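Chloromuconate cycloisomerase (Rhodococcus opacus, PDB 4M0X) is a metal-binding enzyme of the enolase superfamily, with a TIM-like barrel domain that holds a manganese(II) ion. Local coordinates at residues S266-K271 / A286-S291. Sequence-based numbering, arbitrary orientation.
Sequences SAFAIK and AIAEAS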
ATOM      1  N   SER A 266       4.193  -8.869 -17.782  1.00 27.18           N
ATOM      2  CA  SER A 266       5.512  -8.581 -18.332  1.00 26.25           C
ATOM      3  C   SER A 266       5.441  -7.935 -19.705  1.00 26.02           C
ATOM      4  O   SER A 266       6.380  -7.208 -20.093  1.00 28.61           O
ATOM      5  CB  SER A 266       6.345  -9.875 -18.440  1.00 25.63           C
ATOM      6  OG  SER A 266       6.485 -10.500 -17.188  1.00 26.17           O
ATOM      7  N   ALA A 267       4.376  -8.237 -20.454  1.00 23.88           N
ATOM      8  CA  ALA A 267       4.241  -7.747 -21.821  1.00 22.71           C
ATOM      9  C   ALA A 267       2.816  -7.459 -22.309  1.00 23.87           C
ATOM     10  O   ALA A 267       1.827  -7.834 -21.686  1.00 23.88           O
ATOM     11  CB  ALA A 267       4.928  -8.684 -22.771  1.00 20.83           C
ATOM     12  N   PHE A 268       2.734  -6.771 -23.443  1.00 24.90           N
ATOM     13  CA  PHE A 268       1.480  -6.594 -24.153  1.00 26.53           C
ATOM     14  C   PHE A 268       1.508  -7.373 -25.449  1.00 28.80           C
ATOM     15  O   PHE A 268       2.534  -7.422 -26.126  1.00 32.75           O
ATOM     16  CB  PHE A 268       1.203  -5.109 -24.435  1.00 24.74           C
ATOM     17  CG  PHE A 268       0.967  -4.298 -23.192  1.00 24.87           C
ATOM     18  CD1 PHE A 268       0.642  -4.916 -21.990  1.00 25.22           C
ATOM     19  CD2 PHE A 268       1.044  -2.922 -23.225  1.00 25.33           C
ATOM     20  CE1 PHE A 268       0.428  -4.175 -20.848  1.00 26.50           C
ATOM     21  CE2 PHE A 268       0.788  -2.159 -22.106  1.00 24.88           C
ATOM     22  CZ  PHE A 268       0.488  -2.784 -20.908  1.00 27.28           C
ATOM     23  N   ALA A 269       0.392  -8.009 -25.784  1.00 28.51           N
ATOM     24  CA  ALA A 269       0.187  -8.479 -27.141  1.00 25.54           C
ATOM     25  C   ALA A 269      -0.508  -7.328 -27.857  1.00 24.27           C
ATOM     26  O   ALA A 269      -1.611  -6.948 -27.490  1.00 22.71           O
ATOM     27  CB  ALA A 269      -0.680  -9.718 -27.133  1.00 26.37           C
ATOM     28  N   ILE A 270       0.151  -6.746 -28.852  1.00 23.23           N
ATOM     29  CA  ILE A 270      -0.431  -5.628 -29.575  1.00 22.12           C
ATOM     30  C   ILE A 270      -1.165  -6.113 -30.833  1.00 22.59           C
ATOM     31  O   ILE A 270      -0.654  -6.966 -31.564  1.00 23.22           O
ATOM     32  CB  ILE A 270       0.651  -4.600 -29.933  1.00 21.70           C
ATOM     33  CG1 ILE A 270       1.438  -4.195 -28.679  1.00 21.11           C
ATOM     34  CG2 ILE A 270       0.035  -3.401 -30.652  1.00 21.60           C
ATOM     35  CD1 ILE A 270       0.681  -3.329 -27.692  1.00 21.00           C
ATOM     36  N   LYS A 271      -2.369  -5.581 -31.074  1.00 22.48           N
ATOM     37  CA  LYS A 271      -3.251  -6.045 -32.157  1.00 22.48           C
ATOM     38  C   LYS A 271      -4.193  -4.919 -32.451  1.00 22.13           C
ATOM     39  O   LYS A 271      -4.752  -4.377 -31.514  1.00 22.14           O
ATOM     40  CB  LYS A 271      -4.128  -7.206 -31.706  1.00 22.28           C
ATOM     41  CG  LYS A 271      -3.496  -8.572 -31.569  1.00 21.26           C
ATOM     42  CD  LYS A 271      -4.590  -9.643 -31.584  1.00 21.27           C
ATOM     43  CE  LYS A 271      -5.003 -10.093 -30.192  1.00 20.85           C
ATOM     44  NZ  LYS A 271      -4.482 -11.452 -29.870  1.00 20.58           N
ATOM     45  N   ALA A 286       2.884   2.608 -26.817  1.00 21.71           N
ATOM     46  CA  ALA A 286       3.595   3.735 -26.229  1.00 20.71           C
ATOM     47  C   ALA A 286       3.649   3.603 -24.699  1.00 20.53           C
ATOM     48  O   ALA A 286       4.667   3.933 -24.074  1.00 19.97           O
ATOM     49  CB  ALA A 286       2.945   5.047 -26.634  1.00 20.69           C
ATOM     50  N   ILE A 287       2.543   3.126 -24.122  1.00 20.81           N
ATOM     51  CA  ILE A 287       2.431   2.836 -22.696  1.00 21.40           C
ATOM     52  C   ILE A 287       3.351   1.678 -22.283  1.00 21.70           C
ATOM     53  O   ILE A 287       4.042   1.787 -21.261  1.00 22.58           O
ATOM     54  CB  ILE A 287       0.964   2.588 -22.251  1.00 21.39           C
ATOM     55  CG1 ILE A 287       0.216   3.909 -22.168  1.00 21.76           C
ATOM     56  CG2 ILE A 287       0.898   1.977 -20.847  1.00 20.77           C
ATOM     57  CD1 ILE A 287      -1.187   3.853 -22.726  1.00 22.41           C
ATOM     58  N   ALA A 288       3.399   0.605 -23.067  1.00 20.08           N
ATOM     59  CA  ALA A 288       4.445  -0.388 -22.841  1.00 20.52           C
ATOM     60  C   ALA A 288       5.814   0.271 -22.766  1.00 21.64           C
ATOM     61  O   ALA A 288       6.494   0.138 -21.758  1.00 22.11           O
ATOM     62  CB  ALA A 288       4.411  -1.490 -23.876  1.00 19.95           C
ATOM     63  N   GLU A 289       6.206   1.030 -23.780  1.00 22.57           N
ATOM     64  CA  GLU A 289       7.500   1.727 -23.700  1.00 26.88           C
ATOM     65  C   GLU A 289       7.672   2.536 -22.393  1.00 26.66           C
ATOM     66  O   GLU A 289       8.696   2.438 -21.698  1.00 24.23           O
ATOM     67  CB  GLU A 289       7.702   2.643 -24.922  1.00 30.70           C
ATOM     68  CG  GLU A 289       9.105   3.220 -25.107  1.00 32.53           C
ATOM     69  CD  GLU A 289       9.274   4.159 -26.324  1.00 37.17           C
ATOM     70  OE1 GLU A 289      10.273   4.910 -26.305  1.00 37.65           O
ATOM     71  OE2 GLU A 289       8.455   4.170 -27.300  1.00 39.65           O
ATOM     72  N   ALA A 290       6.657   3.348 -22.083  1.00 28.10           N
ATOM     73  CA  ALA A 290       6.694   4.282 -20.962  1.00 26.70           C
ATOM     74  C   ALA A 290       6.825   3.551 -19.651  1.00 28.30           C
ATOM     75  O   ALA A 290       7.199   4.151 -18.657  1.00 30.98           O
ATOM     76  CB  ALA A 290       5.429   5.108 -20.940  1.00 26.50           C
ATOM     77  N   SER A 291       6.491   2.260 -19.644  1.00 28.10           N
ATOM     78  CA  SER A 291       6.426   1.494 -18.407  1.00 26.70           C
ATOM     79  C   SER A 291       7.353   0.288 -18.430  1.00 23.70           C
ATOM     80  O   SER A 291       7.422  -0.456 -17.498  1.00 21.70           O
ATOM     81  CB  SER A 291       4.994   1.072 -18.139  1.00 28.77           C
ATOM     82  OG  SER A 291       4.609   0.090 -19.089  1.00 34.23           O
TER
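Phe268 reaches out from strand 267-270 to Ala288 and Ile287 on helix 278-291, and apolar packing is the whole of what joins the two segments. CD2 of Phe268 lies 3.7 Å from CB of Ala288, which approaches obliquely. At the ring edge, near its plane, CG2 of Ile287 comes within 4.3 Å of CE2 of Phe268. CG of Phe268, anti to the carbonyl carbon (chi1 -66°), lies beside the backbone N, and the ring extends to the helix. The flat, apolar phenyl suits this buried interface; the small methyl of Ala288 probably helps the helix lie against it, the CA atoms of Phe268 and Ala288 being 7.0 Å apart. Branched Ile287 can put CG2 at the ring edge while also touching Ala256 of helix 253-262, which Phe268 touches too.

The polar groups find their partners elsewhere than across this contact. Ser291, at the helix end, gives its OG to Ile287 O at 2.8 Å, one turn back, while Phe268 shares backbone hydrogen bonding with Ala294 of the next parallel strand.

Just past the C-terminal end of the strand, Lys271 NZ forms a salt bridge with Asp247, a manganese ligand. The chemistry is thus divided as in a TIM-type barrel: the strand turns Phe268 and Ile270, both apolar, to the helix, whereas charge gathers by the metal, about 11 Å from the Phe268 side chain.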